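Local coordinates for protein PKS (Streptomyces albus, PDB 4OQJ) that probably catalyses condensation of an acyl chain with a carrier-protein-bound extender unit, as a ketosynthase of oxazolomycin biosynthesis, at residues V264-R267 with A273-D276; E116-A121 with M214-A219; G133-V138 with H201-S206. One frame throughout, in Å; residues are numbered along the deposited sequence.

Interaction 1: V264-R267 with A273-D276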
ATOM      1  N   VAL A 264      16.571   0.446   2.949  1.00  9.14           N
ATOM      2  CA  VAL A 264      16.695   0.776   1.530  1.00  9.72           C
ATOM      3  C   VAL A 264      16.925  -0.531   0.774  1.00 10.79           C
ATOM      4  O   VAL A 264      17.845  -1.281   1.104  1.00 11.35           O
ATOM      5  CB  VAL A 264      17.859   1.749   1.286  1.00 11.92           C
ATOM      6  CG1 VAL A 264      18.010   2.094  -0.202  1.00  9.33           C
ATOM      7  CG2 VAL A 264      17.686   3.006   2.115  1.00 13.53           C
ATOM      8  N   LEU A 265      16.076  -0.802  -0.216  1.00  9.70           N
ATOM      9  CA  LEU A 265      16.031  -2.082  -0.910  1.00 12.50           C
ATOM     10  C   LEU A 265      16.360  -1.899  -2.387  1.00 14.76           C
ATOM     11  O   LEU A 265      16.027  -0.871  -2.977  1.00 13.14           O
ATOM     12  CB  LEU A 265      14.644  -2.715  -0.756  1.00 14.05           C
ATOM     13  CG  LEU A 265      14.173  -2.845   0.701  1.00 14.72           C
ATOM     14  CD1 LEU A 265      12.746  -3.360   0.775  1.00 16.84           C
ATOM     15  CD2 LEU A 265      15.100  -3.754   1.491  1.00 13.88           C
ATOM     16  N   LYS A 266      17.007  -2.910  -2.965  1.00 12.13           N
ATOM     17  CA  LYS A 266      17.431  -2.914  -4.360  1.00 13.15           C
ATOM     18  C   LYS A 266      17.585  -4.363  -4.798  1.00 16.82           C
ATOM     19  O   LYS A 266      17.954  -5.205  -3.984  1.00 17.64           O
ATOM     20  CB  LYS A 266      18.762  -2.170  -4.514  1.00 15.37           C
ATOM     21  CG  LYS A 266      19.275  -2.067  -5.953  1.00 18.77           C
ATOM     22  CD  LYS A 266      20.709  -1.521  -5.994  1.00 23.39           C
ATOM     23  CE  LYS A 266      20.813  -0.224  -6.743  1.00 23.98           C
ATOM     24  NZ  LYS A 266      22.222   0.271  -6.898  1.00 22.20           N
ATOM     25  N   ARG A 267      17.315  -4.674  -6.058  1.00 15.46           N
ATOM     26  CA  ARG A 267      17.536  -6.041  -6.520  1.00 19.33           C
ATOM     27  C   ARG A 267      18.951  -6.430  -6.183  1.00 20.33           C
ATOM     28  O   ARG A 267      19.859  -5.625  -6.342  1.00 19.30           O
ATOM     29  CB  ARG A 267      17.344  -6.189  -8.016  1.00 22.93           C
ATOM     30  CG  ARG A 267      15.948  -6.024  -8.515  1.00 32.35           C
ATOM     31  CD  ARG A 267      15.943  -6.397  -9.972  1.00 43.40           C
ATOM     32  NE  ARG A 267      14.670  -6.121 -10.617  1.00 49.51           N
ATOM     33  CZ  ARG A 267      13.837  -7.051 -11.073  1.00 58.27           C
ATOM     34  NH1 ARG A 267      14.120  -8.355 -10.963  1.00 53.22           N
ATOM     35  NH2 ARG A 267      12.706  -6.670 -11.650  1.00 66.66           N
ATOM     36  N   ALA A 273      26.217  -5.429  -8.851  1.00 30.07           N
ATOM     37  CA  ALA A 273      26.761  -4.808 -10.059  1.00 36.58           C
ATOM     38  C   ALA A 273      27.211  -3.376  -9.801  1.00 36.48           C
ATOM     39  O   ALA A 273      28.204  -2.928 -10.357  1.00 35.91           O
ATOM     40  CB  ALA A 273      25.739  -4.835 -11.167  1.00 33.96           C
ATOM     41  N   ASP A 274      26.482  -2.658  -8.957  1.00 29.57           N
ATOM     42  CA  ASP A 274      26.796  -1.257  -8.680  1.00 26.51           C
ATOM     43  C   ASP A 274      27.839  -1.105  -7.585  1.00 24.24           C
ATOM     44  O   ASP A 274      28.337  -0.001  -7.344  1.00 25.55           O
ATOM     45  CB  ASP A 274      25.530  -0.488  -8.284  1.00 31.50           C
ATOM     46  CG  ASP A 274      24.514  -0.415  -9.407  1.00 35.09           C
ATOM     47  OD1 ASP A 274      24.899  -0.693 -10.562  1.00 38.75           O
ATOM     48  OD2 ASP A 274      23.337  -0.076  -9.135  1.00 30.66           O
ATOM     49  N   GLY A 275      28.159  -2.201  -6.904  1.00 23.55           N
ATOM     50  CA  GLY A 275      29.170  -2.166  -5.863  1.00 23.61           C
ATOM     51  C   GLY A 275      28.655  -1.709  -4.503  1.00 21.64           C
ATOM     52  O   GLY A 275      29.456  -1.293  -3.663  1.00 21.29           O
ATOM     53  N   ASP A 276      27.339  -1.784  -4.278  1.00 19.53           N
ATOM     54  CA  ASP A 276      26.768  -1.365  -2.998  1.00 20.57           C
ATOM     55  C   ASP A 276      27.155  -2.303  -1.844  1.00 20.59           C
ATOM     56  O   ASP A 276      27.495  -3.458  -2.053  1.00 21.20           O
ATOM     57  CB  ASP A 276      25.238  -1.291  -3.078  1.00 20.89           C
ATOM     58  CG  ASP A 276      24.745  -0.370  -4.171  1.00 19.24           C
ATOM     59  OD1 ASP A 276      25.424   0.628  -4.488  1.00 18.06           O
ATOM     60  OD2 ASP A 276      23.668  -0.652  -4.723  1.00 20.15           O
TER
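Lys266 sends its ammonium group between the carboxylates of Asp274 and Asp276, and each gives it one oxygen. Lys266 NZ lies 2.5 Å from OD2 of Asp274, very short for a salt bridge, and 2.8 Å from OD2 of Asp276. The two oxygens subtend about 115° at NZ, close to tetrahedral. They use different lone pairs. Asp274 OD2 offers the anti one, away from its OD1; Asp276 OD2 offers the syn one, on the side of its OD1. The lysine chain runs across the Asp276 side chain at about a right angle, and Lys266 CD is 3.3 Å from Asp276 OD2. It leaves the strand with CG anti to the backbone N (chi1 -178°), then bends at chi3 (-119°), which brings NZ up to both acids. Tyr123 OH completes the network. It bonds to Lys266 NZ and to Asp276 OD1, so both oxygens of Asp276 are used. The two acids probably more than offset the charge of the buried lysine. Gly275, with positive phi, ends helix 268-274 in a Schellman motif and lets the chain turn between the two aspartates. Arg267 is the N-cap of the same helix. The lysine, one residue earlier, joins the end of strand 259-267 to the C-terminal end of the helix. That strand lies in the sheet between strands 214-221 and 23-31, and Met214 packs against Lys266.

Interaction 2: E116-A121 with M214-A219; sequences EALERA and MALAGA
Leu216 N is hydrogen-bonded to Gly133 O, and this backbone bond fixes a residue that faces Leu118 on helix 105-121. The carbonyl of Leu216 is bonded in turn to Tyr135 N. Strand 214-221 is thereby locked to strand 132-138, and the Leu216 side chain is held pointing toward the helix. Across the contact itself the meeting is wholly apolar. Leu216 uses one branch. Its CD1 sits at the forked end of Leu118. Leu216 CD1 is 3.8 Å from both CD2 and CG of Leu118, and 3.9 Å from its CD1. The second partner is Met214, which is a selenomethionine here. Met214 CE, the methyl, reaches Leu118 CD2 at 3.9 Å. The turn about its CG-SE bond (chi3 46°) folds CE back to meet the leucine. Leu118 CD2 therefore touches both strand residues, with Leu216 CD1 and Met214 CE about 96° apart as seen from it. The Leu118 side chain runs obliquely across both of them. Strand residues alternate as a beta strand should: Met214 and Leu216 face helix 105-121, whereas Ala215 faces the other way and packs on helix 195-209. Ketosynthases have the five-layered alpha-beta-alpha-beta-alpha thiolase fold, and this strand has helices on both of its faces, as a sheet of that fold does. Ala117, one residue before Leu118, packs on Val264 of strand 259-267 and on Ala29 of strand 23-31, so the helix spans several strands, and Leu118 also rests on Pro125 in the loop after the helix.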
ATOM      1  N   GLU A 116      18.751   9.421   6.691  1.00 11.33           N
ATOM      2  CA  GLU A 116      19.854   8.639   7.243  1.00 12.56           C
ATOM      3  C   GLU A 116      20.019   7.314   6.522  1.00 13.06           C
ATOM      4  O   GLU A 116      21.147   6.885   6.289  1.00 14.69           O
ATOM      5  CB  GLU A 116      19.648   8.363   8.737  1.00 10.92           C
ATOM      6  CG  GLU A 116      19.894   9.552   9.659  1.00 12.82           C
ATOM      7  CD  GLU A 116      19.444   9.276  11.109  1.00 17.96           C
ATOM      8  OE1 GLU A 116      18.639   8.339  11.315  1.00 22.98           O
ATOM      9  OE2 GLU A 116      19.891  10.000  12.037  1.00 17.14           O
ATOM     10  N   ALA A 117      18.906   6.652   6.189  1.00 11.26           N
ATOM     11  CA  ALA A 117      18.984   5.344   5.536  1.00 14.01           C
ATOM     12  C   ALA A 117      19.624   5.456   4.154  1.00 13.64           C
ATOM     13  O   ALA A 117      20.438   4.609   3.766  1.00 12.24           O
ATOM     14  CB  ALA A 117      17.609   4.704   5.433  1.00 13.17           C
ATOM     15  N   LEU A 118      19.261   6.496   3.415  1.00 13.66           N
ATOM     16  CA  LEU A 118      19.829   6.729   2.086  1.00 15.01           C
ATOM     17  C   LEU A 118      21.301   7.127   2.199  1.00 14.23           C
ATOM     18  O   LEU A 118      22.135   6.670   1.424  1.00 13.27           O
ATOM     19  CB  LEU A 118      19.036   7.799   1.341  1.00 13.47           C
ATOM     20  CG  LEU A 118      17.700   7.286   0.799  1.00 14.13           C
ATOM     21  CD1 LEU A 118      16.747   8.418   0.539  1.00 16.70           C
ATOM     22  CD2 LEU A 118      17.955   6.488  -0.466  1.00 16.08           C
ATOM     23  N   GLU A 119      21.624   7.958   3.181  1.00 14.14           N
ATOM     24  CA  GLU A 119      23.016   8.254   3.478  1.00 16.65           C
ATOM     25  C   GLU A 119      23.838   6.996   3.758  1.00 15.68           C
ATOM     26  O   GLU A 119      24.936   6.854   3.250  1.00 13.55           O
ATOM     27  CB  GLU A 119      23.114   9.194   4.671  1.00 16.06           C
ATOM     28  CG  GLU A 119      23.038  10.654   4.316  1.00 18.41           C
ATOM     29  CD  GLU A 119      23.380  11.513   5.512  1.00 21.15           C
ATOM     30  OE1 GLU A 119      22.862  11.206   6.616  1.00 18.60           O
ATOM     31  OE2 GLU A 119      24.163  12.478   5.352  1.00 20.22           O
ATOM     32  N   ARG A 120      23.329   6.096   4.590  1.00 13.27           N
ATOM     33  CA  ARG A 120      24.089   4.899   4.910  1.00 15.78           C
ATOM     34  C   ARG A 120      24.222   4.018   3.677  1.00 15.91           C
ATOM     35  O   ARG A 120      25.257   3.377   3.490  1.00 18.66           O
ATOM     36  CB  ARG A 120      23.435   4.133   6.070  1.00 21.25           C
ATOM     37  CG  ARG A 120      24.139   2.856   6.449  1.00 37.40           C
ATOM     38  CD  ARG A 120      23.768   2.424   7.858  1.00 44.24           C
ATOM     39  NE  ARG A 120      24.295   3.334   8.881  1.00 41.80           N
ATOM     40  CZ  ARG A 120      23.597   4.292   9.496  1.00 42.70           C
ATOM     41  NH1 ARG A 120      24.181   5.052  10.420  1.00 46.62           N
ATOM     42  NH2 ARG A 120      22.315   4.493   9.216  1.00 45.19           N
ATOM     43  N   ALA A 121      23.199   4.010   2.824  1.00 14.85           N
ATOM     44  CA  ALA A 121      23.257   3.271   1.559  1.00 12.25           C
ATOM     45  C   ALA A 121      24.270   3.871   0.592  1.00 13.93           C
ATOM     46  O   ALA A 121      24.848   3.156  -0.231  1.00 14.54           O
ATOM     47  CB  ALA A 121      21.887   3.226   0.902  1.00 11.00           C
HETATM   48  N   MSE A 214      15.134   1.345  -6.774  1.00 13.53           N
HETATM   49  CA  MSE A 214      15.386   1.260  -5.339  1.00 14.05           C
HETATM   50  C   MSE A 214      14.117   1.626  -4.610  1.00 13.54           C
HETATM   51  O   MSE A 214      13.255   2.295  -5.172  1.00 13.07           O
HETATM   52  CB  MSE A 214      16.512   2.204  -4.900  1.00 18.84           C
HETATM   53  CG  MSE A 214      17.914   1.776  -5.259  1.00 28.95           C
HETATM   54 SE   MSE A 214      19.179   3.276  -5.053  0.59 23.35          SE
HETATM   55  CE  MSE A 214      18.631   3.941  -3.350  1.00 10.21           C
ATOM     56  N   ALA A 215      13.995   1.211  -3.353  1.00 12.87           N
ATOM     57  CA  ALA A 215      12.810   1.557  -2.576  1.00 14.35           C
ATOM     58  C   ALA A 215      13.131   1.668  -1.098  1.00 14.69           C
ATOM     59  O   ALA A 215      13.897   0.864  -0.567  1.00 16.62           O
ATOM     60  CB  ALA A 215      11.714   0.515  -2.800  1.00 14.42           C
ATOM     61  N   LEU A 216      12.566   2.679  -0.444  1.00 12.22           N
ATOM     62  CA  LEU A 216      12.545   2.722   1.013  1.00 11.92           C
ATOM     63  C   LEU A 216      11.294   2.061   1.552  1.00 12.97           C
ATOM     64  O   LEU A 216      10.212   2.174   0.966  1.00 12.74           O
ATOM     65  CB  LEU A 216      12.606   4.153   1.540  1.00 12.86           C
ATOM     66  CG  LEU A 216      14.008   4.712   1.717  1.00 26.04           C
ATOM     67  CD1 LEU A 216      14.517   5.243   0.400  1.00 35.28           C
ATOM     68  CD2 LEU A 216      14.025   5.772   2.775  1.00 27.52           C
ATOM     69  N   ALA A 217      11.445   1.388   2.683  1.00  9.72           N
ATOM     70  CA  ALA A 217      10.316   0.852   3.424  1.00  8.60           C
ATOM     71  C   ALA A 217      10.560   1.140   4.888  1.00 12.66           C
ATOM     72  O   ALA A 217      11.663   0.931   5.389  1.00 13.41           O
ATOM     73  CB  ALA A 217      10.153  -0.647   3.182  1.00 11.73           C
ATOM     74  N   GLY A 218       9.543   1.615   5.591  1.00 10.29           N
ATOM     75  CA  GLY A 218       9.738   1.967   6.982  1.00 13.90           C
ATOM     76  C   GLY A 218       8.471   2.399   7.683  1.00 11.97           C
ATOM     77  O   GLY A 218       7.393   2.365   7.112  1.00 10.04           O
ATOM     78  N   ALA A 219       8.610   2.812   8.933  1.00 11.18           N
ATOM     79  CA  ALA A 219       7.467   3.159   9.742  1.00  8.90           C
ATOM     80  C   ALA A 219       7.928   3.934  10.952  1.00 10.40           C
ATOM     81  O   ALA A 219       9.087   3.821  11.354  1.00 10.42           O
ATOM     82  CB  ALA A 219       6.714   1.916  10.152  1.00  9.02           C
TER

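Interaction 3: G133-V138 with H201-S206; sequences GVYAGV and HLACLS
The ring of Tyr135 has Leu202 CB and Ala203 N over one face, while Ser206 OG comes to its edge near the ring plane. In this thiolase-fold domain, helix 195-209 packs on the sheet with strand 132-138 running almost antiparallel to it, at 164° and 8.3 Å between the short axes. Leu202 makes a CH-pi contact: its CB is over the face, 4.2 Å from the ring centroid of Tyr135. The ring and the Leu202 side chain are set at about a right angle. Ala203 lies over the same face but on the CD1 side, with its CA 3.7 Å from Tyr135 CD1. With CG beside the backbone N (chi1 -66°), the tyrosine extends along the helix toward its C-terminal end, and its hydroxyl reaches Ser206. The second subunit closes in here too. Its Leu202 packs on this Tyr135, and its Asp211 bonds to His201 NE2, so the contact is part of the dimer interface. Ser206 OG has a second partner in Asp211 of its own chain. Tyr135 OH and Ser206 OG are 2.5 Å apart, a very short hydrogen bond, with an angle of about 116° at OH between CZ and Ser206 OG.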
ATOM      1  N   GLY A 133      11.327   4.529  -4.913  1.00  9.25           N
ATOM      2  CA  GLY A 133      10.003   4.509  -4.321  1.00  7.88           C
ATOM      3  C   GLY A 133      10.064   4.543  -2.806  1.00  9.55           C
ATOM      4  O   GLY A 133      11.134   4.376  -2.211  1.00  8.40           O
ATOM      5  N   VAL A 134       8.920   4.765  -2.173  1.00  9.33           N
ATOM      6  CA  VAL A 134       8.842   4.726  -0.725  1.00  8.00           C
ATOM      7  C   VAL A 134       7.480   4.243  -0.245  1.00  7.75           C
ATOM      8  O   VAL A 134       6.420   4.766  -0.652  1.00  8.03           O
ATOM      9  CB  VAL A 134       9.170   6.120  -0.086  1.00  8.79           C
ATOM     10  CG1 VAL A 134       8.327   7.226  -0.677  1.00  9.86           C
ATOM     11  CG2 VAL A 134       9.022   6.063   1.440  1.00 10.29           C
ATOM     12  N   TYR A 135       7.519   3.234   0.623  1.00  8.98           N
ATOM     13  CA  TYR A 135       6.344   2.686   1.284  1.00  9.08           C
ATOM     14  C   TYR A 135       6.511   2.834   2.792  1.00  9.59           C
ATOM     15  O   TYR A 135       7.450   2.309   3.380  1.00  9.40           O
ATOM     16  CB  TYR A 135       6.146   1.216   0.896  1.00  9.98           C
ATOM     17  CG  TYR A 135       5.808   1.049  -0.564  1.00 11.88           C
ATOM     18  CD1 TYR A 135       6.798   0.981  -1.543  1.00 14.72           C
ATOM     19  CD2 TYR A 135       4.483   1.010  -0.971  1.00 15.92           C
ATOM     20  CE1 TYR A 135       6.452   0.850  -2.900  1.00 15.96           C
ATOM     21  CE2 TYR A 135       4.142   0.878  -2.293  1.00 19.51           C
ATOM     22  CZ  TYR A 135       5.114   0.802  -3.253  1.00 18.02           C
ATOM     23  OH  TYR A 135       4.700   0.679  -4.571  1.00 21.59           O
ATOM     24  N   ALA A 136       5.615   3.565   3.431  1.00  9.57           N
ATOM     25  CA  ALA A 136       5.802   3.874   4.843  1.00 10.41           C
ATOM     26  C   ALA A 136       4.477   4.114   5.546  1.00 12.87           C
ATOM     27  O   ALA A 136       3.490   4.486   4.912  1.00 13.84           O
ATOM     28  CB  ALA A 136       6.692   5.086   4.992  1.00 12.25           C
ATOM     29  N   GLY A 137       4.457   3.897   6.857  1.00  9.77           N
ATOM     30  CA  GLY A 137       3.258   4.135   7.645  1.00  9.35           C
ATOM     31  C   GLY A 137       3.612   4.763   8.979  1.00 12.30           C
ATOM     32  O   GLY A 137       4.702   4.539   9.483  1.00 13.19           O
ATOM     33  N   VAL A 138       2.696   5.545   9.545  1.00  9.64           N
ATOM     34  CA  VAL A 138       2.858   6.060  10.889  1.00  8.89           C
ATOM     35  C   VAL A 138       1.678   5.640  11.734  1.00  9.84           C
ATOM     36  O   VAL A 138       0.616   5.260  11.233  1.00  9.36           O
ATOM     37  CB  VAL A 138       3.004   7.601  10.914  1.00  9.80           C
ATOM     38  CG1 VAL A 138       4.274   8.028  10.154  1.00  9.96           C
ATOM     39  CG2 VAL A 138       1.783   8.268  10.321  1.00 14.27           C
ATOM     40  N   HIS A 201       7.045  -5.709   2.141  1.00 10.76           N
ATOM     41  CA  HIS A 201       6.478  -6.586   1.122  1.00 11.48           C
ATOM     42  C   HIS A 201       6.112  -5.808  -0.140  1.00 10.74           C
ATOM     43  O   HIS A 201       6.449  -6.221  -1.263  1.00  8.83           O
ATOM     44  CB  HIS A 201       5.263  -7.295   1.678  1.00 11.37           C
ATOM     45  CG  HIS A 201       4.485  -8.057   0.660  1.00 10.97           C
ATOM     46  ND1 HIS A 201       4.842  -9.320   0.247  1.00 12.58           N
ATOM     47  CD2 HIS A 201       3.341  -7.747   0.009  1.00 10.78           C
ATOM     48  CE1 HIS A 201       3.944  -9.761  -0.621  1.00 15.00           C
ATOM     49  NE2 HIS A 201       3.025  -8.829  -0.784  1.00 14.35           N
ATOM     50  N   LEU A 202       5.442  -4.669   0.022  1.00 11.87           N
ATOM     51  CA  LEU A 202       5.008  -3.919  -1.158  1.00 14.93           C
ATOM     52  C   LEU A 202       6.200  -3.282  -1.883  1.00 12.22           C
ATOM     53  O   LEU A 202       6.203  -3.208  -3.113  1.00  9.18           O
ATOM     54  CB  LEU A 202       3.979  -2.854  -0.782  1.00 13.31           C
ATOM     55  CG  LEU A 202       2.656  -3.420  -0.251  1.00 13.62           C
ATOM     56  CD1 LEU A 202       1.780  -2.290   0.259  1.00 17.93           C
ATOM     57  CD2 LEU A 202       1.929  -4.241  -1.319  1.00 11.51           C
ATOM     58  N   ALA A 203       7.206  -2.852  -1.130  1.00 11.67           N
ATOM     59  CA  ALA A 203       8.438  -2.337  -1.735  1.00 12.22           C
ATOM     60  C   ALA A 203       9.099  -3.405  -2.615  1.00 13.74           C
ATOM     61  O   ALA A 203       9.504  -3.130  -3.751  1.00 13.73           O
ATOM     62  CB  ALA A 203       9.388  -1.872  -0.673  1.00 11.61           C
ATOM     63  N   CYS A 204       9.200  -4.629  -2.100  1.00 12.15           N
ATOM     64  CA  CYS A 204       9.758  -5.720  -2.891  1.00 13.76           C
ATOM     65  C   CYS A 204       8.901  -6.009  -4.128  1.00 14.67           C
ATOM     66  O   CYS A 204       9.435  -6.210  -5.215  1.00 15.70           O
ATOM     67  CB  CYS A 204       9.897  -6.976  -2.038  1.00 12.02           C
ATOM     68  SG  CYS A 204      11.138  -6.846  -0.716  1.00 15.14           S
ATOM     69  N   LEU A 205       7.580  -6.030  -3.977  1.00 12.56           N
ATOM     70  CA  LEU A 205       6.695  -6.241  -5.144  1.00 15.65           C
ATOM     71  C   LEU A 205       6.913  -5.150  -6.199  1.00 16.41           C
ATOM     72  O   LEU A 205       7.021  -5.423  -7.403  1.00 16.06           O
ATOM     73  CB  LEU A 205       5.229  -6.239  -4.719  1.00 23.74           C
ATOM     74  CG  LEU A 205       4.457  -7.540  -4.887  1.00 42.83           C
ATOM     75  CD1 LEU A 205       5.151  -8.696  -4.162  1.00 53.58           C
ATOM     76  CD2 LEU A 205       3.047  -7.349  -4.369  1.00 42.82           C
ATOM     77  N   SER A 206       6.990  -3.906  -5.739  1.00 18.75           N
ATOM     78  CA  SER A 206       7.262  -2.783  -6.640  1.00 23.37           C
ATOM     79  C   SER A 206       8.573  -2.951  -7.384  1.00 19.39           C
ATOM     80  O   SER A 206       8.631  -2.751  -8.600  1.00 21.04           O
ATOM     81  CB  SER A 206       7.307  -1.468  -5.870  1.00 29.09           C
ATOM     82  OG  SER A 206       6.118  -0.747  -6.044  1.00 30.12           O
TER

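All three interactions lie in the ketosynthase and share its mixed sheet, in which strands 132-138, 214-221 and 259-267 are consecutive neighbours. Interaction 3 is nested inside the chain loop closed by interaction 2, and interaction 1 follows both. The centres of interactions 2 and 3 are about 11 Å apart. The centres of interactions 1 and 2 are about 12 Å apart. Helix 105-121 and helix 195-209 pack on opposite faces of strand 214-221. A backbone hydrogen bond joins Leu265 N to Ala215 O, linking interactions 1 and 2, while Leu265 CD1 packs on Ala203 CB of interaction 3. The contacts therefore form one continuous core, which runs from the helix after strand 259-267 toward the dimer interface.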